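Local coordinates for putative ABC transporter, periplasmic binding protein, amino acid (PDB 2YLN) that probably serves as the L-cystine receptor of an ABC transporter, closing its two lobes round the amino acid in the periplasm, at residues Thr58-Thr63 and Glu99-Gln104; Gly62-Tyr67 and Val120-Gly125; Ala68-His73 and Gly81-Val86; Gln104-Met109 and Gln169-Asn174. The protein carries 1 engineered substitution. One frame throughout, in Å; residues are numbered along the deposited sequence.

Contact 1 (Thr58-Thr63 and Glu99-Gln104); sequences TVTVGT and EFKETQ
Strands 58-63 and 99-102 run parallel as neighbours in a sheet, from Thr-60 beside Glu-99 to Thr-63 beside Glu-102, with their short axes 4.5 Å apart at the closest and 31° between them. The two strands are the ends of a beta-alpha-beta crossover. The link includes helix 82-94, as expected in a lobe of a periplasmic binding protein. Backbone bonds pass between the strands in both directions. Lys-101 N gives a nearly straight bond to Val-61 O at 2.8 Å. Thr-63 N to Lys-101 O, at 3.4 Å, is weak. On the face towards helix 82-94, Val-61 and Phe-100 lie side by side and point the same way. The Val-61 CG1 branch is anti to the backbone N (chi1 179°) and rests 3.9 Å from Phe-100 CE1. Thr-63 CG2 reaches the same ring, 3.9 Å from Phe-100 CD1. Val-84, Thr-87 and Arg-88 of the helix also touch the Phe-100 ring. Thr-60, Glu-99 and Lys-101 lie on the other face. It is more polar, and the acid and amine ends there lead away from the neighbouring strand. Thr-58 CG2 brushes the aliphatic part of Glu-99, 4.0 Å from its CG. Just past the strand, Thr-103 OG1 turns back and donates to Lys-101 O at 2.8 Å, from 54° above the carbonyl plane.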
# COMPACT_ATOMS: atom_id res chain seq x y z
N THR A 58 11.68 20.55 -1.04
CA THR A 58 11.78 19.11 -1.27
C THR A 58 10.96 18.36 -0.23
O THR A 58 11.03 18.71 0.95
CB THR A 58 13.28 18.67 -1.21
OG1 THR A 58 14.03 19.43 -2.16
CG2 THR A 58 13.42 17.21 -1.52
N VAL A 59 10.24 17.35 -0.68
CA VAL A 59 9.40 16.49 0.15
C VAL A 59 9.94 15.05 0.02
O VAL A 59 10.18 14.60 -1.08
CB VAL A 59 7.95 16.60 -0.22
CG1 VAL A 59 7.03 15.61 0.49
CG2 VAL A 59 7.44 18.03 0.02
N THR A 60 10.06 14.32 1.14
CA THR A 60 10.50 12.94 1.12
C THR A 60 9.32 12.01 1.34
O THR A 60 8.42 12.28 2.15
CB THR A 60 11.58 12.73 2.17
OG1 THR A 60 11.06 13.05 3.45
CG2 THR A 60 12.84 13.53 1.84
N VAL A 61 9.34 10.89 0.61
CA VAL A 61 8.22 9.95 0.56
C VAL A 61 8.71 8.56 0.84
O VAL A 61 9.54 8.04 0.09
CB VAL A 61 7.48 10.01 -0.78
CG1 VAL A 61 6.33 9.01 -0.82
CG2 VAL A 61 7.02 11.43 -1.06
N GLY A 62 8.18 7.91 1.86
CA GLY A 62 8.46 6.52 2.10
C GLY A 62 7.60 5.60 1.22
O GLY A 62 6.40 5.81 1.06
N THR A 63 8.27 4.60 0.66
CA THR A 63 7.61 3.60 -0.18
C THR A 63 8.48 2.38 -0.24
O THR A 63 9.69 2.47 -0.01
CB THR A 63 7.33 4.23 -1.60
OG1 THR A 63 6.34 3.47 -2.29
CG2 THR A 63 8.55 4.29 -2.46
N GLU A 99 11.56 13.12 -3.32
CA GLU A 99 12.58 12.08 -3.14
C GLU A 99 11.89 10.86 -2.49
O GLU A 99 11.26 11.03 -1.45
CB GLU A 99 13.71 12.55 -2.29
CG GLU A 99 14.58 13.63 -2.94
CD GLU A 99 15.35 13.13 -4.05
OE1 GLU A 99 15.97 12.10 -3.94
OE2 GLU A 99 15.54 13.92 -5.02
N PHE A 100 12.07 9.69 -3.07
CA PHE A 100 11.53 8.47 -2.51
C PHE A 100 12.59 7.75 -1.70
O PHE A 100 13.72 7.54 -2.16
CB PHE A 100 11.04 7.56 -3.64
CG PHE A 100 9.85 8.11 -4.35
CD1 PHE A 100 8.57 7.98 -3.86
CD2 PHE A 100 9.99 8.79 -5.56
CE1 PHE A 100 7.48 8.46 -4.52
CE2 PHE A 100 8.91 9.35 -6.22
CZ PHE A 100 7.64 9.17 -5.71
N LYS A 101 12.24 7.38 -0.49
CA LYS A 101 13.10 6.72 0.51
C LYS A 101 12.61 5.26 0.62
O LYS A 101 11.63 4.99 1.32
CB LYS A 101 13.01 7.48 1.85
CG LYS A 101 13.81 8.81 1.76
CD LYS A 101 14.12 9.45 3.09
CE LYS A 101 15.18 8.62 3.98
NZ LYS A 101 16.64 8.48 3.54
N GLU A 102 13.27 4.36 -0.10
CA GLU A 102 12.80 3.01 -0.13
C GLU A 102 13.01 2.37 1.24
O GLU A 102 14.09 2.44 1.84
CB GLU A 102 13.41 2.20 -1.26
CG GLU A 102 13.00 2.79 -2.61
CD GLU A 102 13.47 2.09 -3.82
OE1 GLU A 102 13.39 0.91 -3.91
OE2 GLU A 102 13.90 2.78 -4.74
N THR A 103 11.96 1.74 1.72
CA THR A 103 11.86 1.34 3.14
C THR A 103 11.18 0.00 3.27
O THR A 103 10.12 -0.20 2.66
CB THR A 103 11.16 2.42 3.93
OG1 THR A 103 11.87 3.67 3.78
CG2 THR A 103 11.02 2.11 5.40
N GLN A 104 11.70 -0.90 4.12
CA GLN A 104 11.02 -2.13 4.47
C GLN A 104 9.66 -1.83 5.05
O GLN A 104 9.51 -0.93 5.90
CB GLN A 104 11.84 -2.92 5.49
CG GLN A 104 13.16 -3.43 5.01
CD GLN A 104 13.11 -4.31 3.77
OE1 GLN A 104 13.69 -3.99 2.68
NE2 GLN A 104 12.43 -5.38 3.88

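Contact 2 (Gly62-Tyr67 and Val120-Gly125); sequences GTEGTY and VANQVG. With CYS (cysteine), chain C; CYS (cysteine), chain B.
Glu-64 holds CG beside its backbone N (chi1 -69°) and then runs straight, which carries its carboxylate to the amide of Asn-122. Asn-122 has an unusual first torsion (chi1 -149°) that aims the amide back at Glu-64. Both ends of the amide are used. Asn-122 OD1 accepts from Glu-64 N at 2.8 Å, and Asn-122 ND2 donates to Glu-64 OE1 at 2.9 Å. The second bond meets the carboxylate on its anti side. The amide thus helps to set the rotation of the acid, a second-shell role besides its own place in the pocket. Glu-64 OE1 also takes a bond from N of the chain C cysteine at 2.7 Å. That N sits 3.1 Å above the centre of the Tyr-67 ring, a position suited to a cation-pi interaction if the amine is charged. The Tyr-67 hydroxyl is held by Asn-209. Gln-123 O accepts from N of the chain B cysteine at 2.8 Å. Behind the pocket, Thr-63 OG1 donates to Ala-121 O at 2.9 Å and is also hydrogen-bonded to Thr-71 OG1. Gly-62 pairs with Val-120 as parallel strands. These strand ends and loops form one wall of the amino acid site of a family 3 solute-binding protein.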
# COMPACT_ATOMS: atom_id res chain seq x y z
N GLY A 62 8.18 7.91 1.86
CA GLY A 62 8.46 6.52 2.10
C GLY A 62 7.60 5.60 1.22
O GLY A 62 6.40 5.81 1.06
N THR A 63 8.27 4.60 0.66
CA THR A 63 7.61 3.60 -0.18
C THR A 63 8.48 2.38 -0.24
O THR A 63 9.69 2.47 -0.01
CB THR A 63 7.33 4.23 -1.60
OG1 THR A 63 6.34 3.47 -2.29
CG2 THR A 63 8.55 4.29 -2.46
N GLU A 64 7.93 1.23 -0.53
CA GLU A 64 8.71 -0.02 -0.50
C GLU A 64 9.62 -0.21 -1.67
O GLU A 64 10.76 -0.64 -1.51
CB GLU A 64 7.81 -1.25 -0.39
CG GLU A 64 7.08 -1.44 0.95
CD GLU A 64 6.21 -2.65 0.92
OE1 GLU A 64 5.07 -2.51 0.43
OE2 GLU A 64 6.67 -3.75 1.26
N GLY A 65 9.10 -0.03 -2.89
CA GLY A 65 9.86 -0.34 -4.08
C GLY A 65 9.93 -1.83 -4.41
O GLY A 65 10.62 -2.18 -5.36
N THR A 66 9.19 -2.66 -3.69
CA THR A 66 9.23 -4.12 -3.80
C THR A 66 7.83 -4.71 -3.81
O THR A 66 7.61 -5.88 -3.41
CB THR A 66 10.04 -4.69 -2.67
OG1 THR A 66 9.43 -4.31 -1.43
CG2 THR A 66 11.49 -4.20 -2.67
N TYR A 67 6.83 -3.96 -4.30
CA TYR A 67 5.41 -4.32 -4.16
C TYR A 67 4.66 -3.98 -5.45
O TYR A 67 3.93 -2.97 -5.48
CB TYR A 67 4.82 -3.69 -2.94
CG TYR A 67 3.41 -4.02 -2.57
CD1 TYR A 67 2.89 -5.31 -2.65
CD2 TYR A 67 2.60 -3.04 -2.05
CE1 TYR A 67 1.64 -5.61 -2.21
CE2 TYR A 67 1.32 -3.34 -1.56
CZ TYR A 67 0.87 -4.66 -1.61
OH TYR A 67 -0.38 -4.93 -1.06
N VAL A 120 4.02 8.92 3.55
CA VAL A 120 4.04 7.56 3.05
C VAL A 120 3.06 7.41 1.88
O VAL A 120 1.92 7.89 1.95
CB VAL A 120 3.70 6.53 4.14
CG1 VAL A 120 3.54 5.13 3.59
CG2 VAL A 120 4.81 6.55 5.19
N ALA A 121 3.53 6.80 0.81
CA ALA A 121 2.72 6.45 -0.36
C ALA A 121 2.88 4.96 -0.60
O ALA A 121 3.87 4.51 -1.25
CB ALA A 121 3.11 7.24 -1.59
N ASN A 122 2.00 4.15 -0.05
CA ASN A 122 2.21 2.71 -0.07
C ASN A 122 0.93 1.94 0.27
O ASN A 122 0.91 1.05 1.11
CB ASN A 122 3.31 2.33 0.89
CG ASN A 122 4.09 1.11 0.45
OD1 ASN A 122 5.20 1.25 -0.06
ND2 ASN A 122 3.56 -0.09 0.63
N GLN A 123 -0.19 2.30 -0.41
CA GLN A 123 -1.44 1.58 -0.23
C GLN A 123 -1.86 1.55 1.26
O GLN A 123 -2.37 0.53 1.74
CB GLN A 123 -1.41 0.20 -0.84
CG GLN A 123 -1.37 0.21 -2.37
CD GLN A 123 -2.65 0.77 -2.93
OE1 GLN A 123 -3.73 0.21 -2.70
NE2 GLN A 123 -2.60 1.90 -3.62
N VAL A 124 -1.75 2.69 1.91
CA VAL A 124 -2.08 2.79 3.33
C VAL A 124 -3.40 3.54 3.55
O VAL A 124 -3.58 4.64 3.06
CB VAL A 124 -0.94 3.53 4.13
CG1 VAL A 124 -1.24 3.62 5.58
CG2 VAL A 124 0.36 2.80 3.92
N GLY A 125 -4.24 2.93 4.36
CA GLY A 125 -5.37 3.60 5.00
C GLY A 125 -5.15 3.62 6.51
O GLY A 125 -4.27 2.97 7.07
N CYS C . 3.80 -4.94 0.50
CA CYS C . 3.82 -5.36 1.92
C CYS C . 3.12 -6.73 2.02
O CYS C . 2.71 -7.25 0.94
CB CYS C . 3.10 -4.36 2.78
SG CYS C . 1.31 -4.26 2.35
OXT CYS C . 3.03 -7.20 3.14
N CYS B . -1.94 -1.93 2.96
CA CYS B . -0.78 -2.08 3.87
C CYS B . -1.04 -1.39 5.20
O CYS B . -1.80 -0.40 5.18
CB CYS B . 0.48 -1.48 3.24
SG CYS B . 0.99 -2.27 1.72
OXT CYS B . -0.46 -1.84 6.21

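Contact 3 (Ala68-His73 and Gly81-Val86); sequences APFTYH and GYDVEV
Pro-69 and Phe-70 present their carbonyls to the first turn of helix 82-94. Phe-70 belongs to a classic beta bulge, in which it and Thr-71 both face Tyr-67. Gly-81 stands at the N-cap of that helix. Two hydrogen bonds join the pieces. Tyr-82 N donates to Pro-69 O at 3.0 Å, and Asp-83 N donates to Phe-70 O at 2.9 Å. Each donor lies in the carbonyl plane, on a lone pair. Both use amides of the first helical turn, which have no partner within the helix. Pro-69 follows a cis peptide bond. The van der Waals contacts lie on the strand side. The Tyr-72 ring has CE1 3.5 Å from Gly-81 CA. Its CG sits between the backbone N and the carbonyl carbon (chi1 70°), which turns the ring to the helix start. Gly-81 has no side chain, so the strand can come this close. Thr-71 and Val-84 cross at about a right angle, with Val-84 CG2 3.7 Å from Thr-71 OG1. That hydroxyl is bonded to Thr-63 OG1 and Gly-65 N. The last group joins an acid to a ring. The Asp-83 carboxylate stands nearly perpendicular to the Phe-70 ring, at 89°. Its OD2 is bound by Tyr-141 OH and Gln-123 N, while Asp-83 OD1 approaches Phe-70 CD1 to 3.4 Å.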
# COMPACT_ATOMS: atom_id res chain seq x y z
N ALA A 68 4.82 -4.76 -6.49
CA ALA A 68 4.13 -4.55 -7.75
C ALA A 68 2.64 -4.81 -7.53
O ALA A 68 2.26 -5.71 -6.81
CB ALA A 68 4.68 -5.39 -8.83
N PRO A 69 1.74 -4.06 -8.21
CA PRO A 69 1.99 -3.01 -9.21
C PRO A 69 1.94 -1.59 -8.60
O PRO A 69 1.78 -0.62 -9.32
CB PRO A 69 0.85 -3.22 -10.20
CG PRO A 69 -0.28 -3.57 -9.30
CD PRO A 69 0.33 -4.44 -8.23
N PHE A 70 2.10 -1.49 -7.28
CA PHE A 70 1.94 -0.24 -6.55
C PHE A 70 3.24 0.56 -6.45
O PHE A 70 3.20 1.81 -6.48
CB PHE A 70 1.38 -0.53 -5.15
CG PHE A 70 0.02 -1.13 -5.18
CD1 PHE A 70 -1.10 -0.46 -5.65
CD2 PHE A 70 -0.26 -2.43 -4.72
CE1 PHE A 70 -2.35 -0.98 -5.62
CE2 PHE A 70 -1.54 -2.96 -4.68
CZ PHE A 70 -2.61 -2.22 -5.10
N THR A 71 4.37 -0.11 -6.18
CA THR A 71 5.62 0.58 -5.89
C THR A 71 6.71 -0.47 -6.12
O THR A 71 6.86 -1.40 -5.31
CB THR A 71 5.61 1.14 -4.47
OG1 THR A 71 6.96 1.58 -4.18
CG2 THR A 71 5.15 0.23 -3.40
N TYR A 72 7.37 -0.37 -7.28
CA TYR A 72 8.30 -1.44 -7.69
C TYR A 72 9.27 -0.91 -8.69
O TYR A 72 9.11 0.18 -9.19
CB TYR A 72 7.47 -2.65 -8.28
CG TYR A 72 6.81 -2.40 -9.61
CD1 TYR A 72 5.61 -1.74 -9.67
CD2 TYR A 72 7.42 -2.78 -10.76
CE1 TYR A 72 5.00 -1.52 -10.89
CE2 TYR A 72 6.84 -2.51 -12.00
CZ TYR A 72 5.64 -1.84 -12.06
OH TYR A 72 5.00 -1.60 -13.28
N HIS A 73 10.30 -1.70 -9.01
CA HIS A 73 11.21 -1.33 -10.06
C HIS A 73 10.93 -2.09 -11.31
O HIS A 73 10.75 -3.30 -11.30
CB HIS A 73 12.67 -1.60 -9.63
CG HIS A 73 13.14 -0.67 -8.56
ND1 HIS A 73 13.89 0.48 -8.80
CD2 HIS A 73 12.86 -0.64 -7.27
CE1 HIS A 73 14.06 1.12 -7.66
NE2 HIS A 73 13.49 0.43 -6.69
N GLY A 81 5.21 2.21 -10.46
CA GLY A 81 4.05 1.70 -9.77
C GLY A 81 3.03 2.80 -9.54
O GLY A 81 3.37 3.97 -9.49
N TYR A 82 1.79 2.38 -9.33
CA TYR A 82 0.70 3.36 -9.21
C TYR A 82 0.96 4.39 -8.15
O TYR A 82 0.82 5.60 -8.40
CB TYR A 82 -0.61 2.60 -8.93
CG TYR A 82 -1.81 3.53 -8.83
CD1 TYR A 82 -2.42 3.95 -9.99
CD2 TYR A 82 -2.34 3.93 -7.63
CE1 TYR A 82 -3.55 4.75 -9.92
CE2 TYR A 82 -3.45 4.72 -7.56
CZ TYR A 82 -4.08 5.12 -8.71
OH TYR A 82 -5.22 5.89 -8.72
N ASP A 83 1.32 3.99 -6.94
CA ASP A 83 1.47 4.95 -5.86
C ASP A 83 2.61 5.95 -6.12
O ASP A 83 2.53 7.13 -5.80
CB ASP A 83 1.73 4.29 -4.51
CG ASP A 83 0.57 3.49 -3.99
OD1 ASP A 83 -0.00 2.64 -4.71
OD2 ASP A 83 0.15 3.73 -2.81
N VAL A 84 3.69 5.41 -6.69
CA VAL A 84 4.84 6.24 -7.03
C VAL A 84 4.44 7.28 -8.10
O VAL A 84 4.81 8.46 -7.99
CB VAL A 84 6.01 5.35 -7.49
CG1 VAL A 84 7.15 6.17 -8.07
CG2 VAL A 84 6.50 4.52 -6.31
N GLU A 85 3.80 6.83 -9.16
CA GLU A 85 3.43 7.72 -10.25
C GLU A 85 2.39 8.75 -9.80
O GLU A 85 2.46 9.90 -10.20
CB GLU A 85 3.00 6.95 -11.49
CG GLU A 85 4.06 6.03 -12.05
CD GLU A 85 5.39 6.64 -12.47
OE1 GLU A 85 5.52 7.88 -12.51
OE2 GLU A 85 6.30 5.87 -12.76
N VAL A 86 1.43 8.36 -8.95
CA VAL A 86 0.50 9.32 -8.42
C VAL A 86 1.27 10.39 -7.62
O VAL A 86 1.02 11.57 -7.74
CB VAL A 86 -0.56 8.65 -7.53
CG1 VAL A 86 -1.37 9.68 -6.77
CG2 VAL A 86 -1.53 7.83 -8.37

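Contact 4 (Gln104-Met109 and Gln169-Asn174); sequences QWDSMM and QSLTSN. With CYS (cysteine), chain B; CYS (cysteine), chain C.
Asp-106 and Thr-172 cross at a slant, with the carboxylate turned into the type I turn from Ser-170 to Ser-173. Asp-106 OD1 takes two bonds from one residue. Thr-172 OG1 comes in on its anti lone pair at 2.7 Å, and Thr-172 N meets it from above the carboxylate plane at 2.9 Å. The other oxygen, Asp-106 OD2, offers its syn lone pair to Leu-171 N at 3.2 Å. Three donors thus hold the carboxylate against the turn. The Thr-172 hydroxyl lies between its backbone N and carbonyl carbon (chi1 71°), and this brings it to the acid. Trp-105 stands next to this group with CG anti to its backbone N (chi1 177°). Its indole projects into the pocket. The CB atoms of both bound cysteines lie over one face of the Trp-105 ring, that of chain C 3.3 Å above the plane. Their SG atoms lie within bonding distance of each other, as in the disulfide of cystine. Over the opposite face are Met-108 CB and a water. This water donates to Trp-105 O and Thr-172 OG1 and accepts from Met-109 N. On the turn side, Asn-174 N donates to OXT of the chain B cysteine at 2.9 Å. Ser-170 OG, in one of two deposited conformers, donates to OXT of the chain C cysteine at 2.7 Å. The Asp-106 bonds join two distant parts of the chain next to the ligand, consistent with a polar latch between the lobes that would stabilise the closed form.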
# COMPACT_ATOMS: atom_id res chain seq x y z
N GLN A 104 11.70 -0.90 4.12
CA GLN A 104 11.02 -2.13 4.47
C GLN A 104 9.66 -1.83 5.05
O GLN A 104 9.51 -0.93 5.90
CB GLN A 104 11.84 -2.92 5.49
CG GLN A 104 13.16 -3.43 5.01
CD GLN A 104 13.11 -4.31 3.77
OE1 GLN A 104 13.69 -3.99 2.68
NE2 GLN A 104 12.43 -5.38 3.88
N TRP A 105 8.66 -2.64 4.73
CA TRP A 105 7.33 -2.38 5.22
C TRP A 105 7.28 -2.25 6.73
O TRP A 105 6.67 -1.34 7.28
CB TRP A 105 6.26 -3.42 4.75
CG TRP A 105 5.00 -3.02 5.42
CD1 TRP A 105 4.53 -3.46 6.63
CD2 TRP A 105 4.27 -1.82 5.20
NE1 TRP A 105 3.56 -2.66 7.12
CE2 TRP A 105 3.43 -1.60 6.27
CE3 TRP A 105 4.31 -0.84 4.18
CZ2 TRP A 105 2.68 -0.48 6.41
CZ3 TRP A 105 3.53 0.27 4.31
CH2 TRP A 105 2.78 0.47 5.41
N ASP A 106 7.93 -3.17 7.46
CA ASP A 106 7.82 -3.15 8.90
C ASP A 106 8.52 -2.03 9.56
O ASP A 106 8.37 -1.82 10.78
CB ASP A 106 8.16 -4.53 9.47
CG ASP A 106 7.05 -5.60 9.23
OD1 ASP A 106 5.90 -5.23 9.18
OD2 ASP A 106 7.35 -6.74 9.11
N SER A 107 9.22 -1.20 8.82
CA SER A 107 9.85 0.03 9.24
C SER A 107 9.07 1.29 8.80
O SER A 107 9.48 2.40 9.12
CB SER A 107 11.28 0.16 8.76
OG SER A 107 12.09 -0.88 9.29
N MET A 108 8.02 1.11 7.99
CA MET A 108 7.43 2.24 7.27
C MET A 108 6.73 3.24 8.18
O MET A 108 7.04 4.43 8.16
CB MET A 108 6.49 1.73 6.19
CG MET A 108 6.04 2.82 5.25
SD MET A 108 7.34 3.30 4.04
CE MET A 108 7.32 1.82 2.99
N MET A 109 5.75 2.77 8.94
CA MET A 109 4.96 3.70 9.76
C MET A 109 5.76 4.18 10.95
O MET A 109 5.64 5.34 11.33
CB MET A 109 3.60 3.08 10.14
CG MET A 109 2.80 2.63 8.94
SD MET A 109 2.67 3.81 7.54
CE MET A 109 1.72 5.12 8.27
N GLN A 169 3.12 -13.15 6.58
CA GLN A 169 2.78 -11.74 6.47
C GLN A 169 3.92 -10.85 6.87
O GLN A 169 4.77 -11.24 7.69
CB GLN A 169 1.63 -11.38 7.44
CG GLN A 169 0.38 -12.22 7.36
CD GLN A 169 -0.53 -12.05 6.13
OE1 GLN A 169 -1.46 -12.84 6.01
NE2 GLN A 169 -0.28 -11.06 5.28
N SER A 170 3.92 -9.63 6.36
CA SER A 170 4.59 -8.56 7.01
C SER A 170 3.85 -8.24 8.32
O SER A 170 2.63 -8.10 8.34
CB SER A 170 4.73 -7.33 6.13
OG SER A 170 3.45 -6.83 5.76
N LEU A 171 4.55 -8.23 9.46
CA LEU A 171 3.89 -8.25 10.76
C LEU A 171 3.04 -7.04 11.07
O LEU A 171 2.03 -7.14 11.77
CB LEU A 171 4.84 -8.46 11.86
CG LEU A 171 5.61 -9.76 11.82
CD1 LEU A 171 6.50 -9.79 13.09
CD2 LEU A 171 4.70 -10.98 11.62
N THR A 172 3.48 -5.87 10.61
CA THR A 172 2.85 -4.61 10.99
C THR A 172 1.89 -4.10 9.94
O THR A 172 1.28 -3.05 10.14
CB THR A 172 3.91 -3.50 11.24
OG1 THR A 172 4.47 -3.12 9.99
CG2 THR A 172 4.98 -3.95 12.25
N SER A 173 1.74 -4.81 8.83
CA SER A 173 0.75 -4.39 7.83
C SER A 173 -0.63 -4.58 8.37
O SER A 173 -0.87 -5.36 9.29
CB SER A 173 0.97 -5.15 6.50
OG SER A 173 0.75 -6.52 6.69
N ASN A 174 -1.62 -3.96 7.75
CA ASN A 174 -2.96 -4.28 8.07
C ASN A 174 -3.27 -5.74 7.92
O ASN A 174 -4.05 -6.33 8.69
CB ASN A 174 -3.98 -3.39 7.34
CG ASN A 174 -4.04 -3.60 5.84
OD1 ASN A 174 -3.04 -3.50 5.14
ND2 ASN A 174 -5.23 -3.95 5.39
N CYS B . -1.94 -1.93 2.96
CA CYS B . -0.78 -2.08 3.87
C CYS B . -1.04 -1.39 5.20
O CYS B . -1.80 -0.40 5.18
CB CYS B . 0.48 -1.48 3.24
SG CYS B . 0.99 -2.27 1.72
OXT CYS B . -0.46 -1.84 6.21
N CYS C . 3.80 -4.94 0.50
CA CYS C . 3.82 -5.36 1.92
C CYS C . 3.12 -6.73 2.02
O CYS C . 2.71 -7.25 0.94
CB CYS C . 3.10 -4.36 2.78
SG CYS C . 1.31 -4.26 2.35
OXT CYS C . 3.03 -7.20 3.14
O HOH W 1 4.95 -0.06 9.15

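How the contacts relate
Contacts 2 and 3 are buried, while contacts 1 and 4 are partly open to the surface. Contacts 1 and 2 share Gly-62 and Thr-63, so strand 58-63 pairs with a parallel neighbour on each side. Contact 1 relies on backbone bonds and an apolar face. Contact 3 uses the start of the helix that follows the small three-stranded antiparallel sheet, and it meets contact 2 through Thr-63 with Thr-71 and Asp-83 with Gln-123. Contacts 2 and 4 both touch the two cysteines. Contact 2 binds them through an acid, a ring and a backbone carbonyl, and contact 4 through an indole and donors. Contacts 3 and 4 do not touch, and their centres are about 17 Å apart.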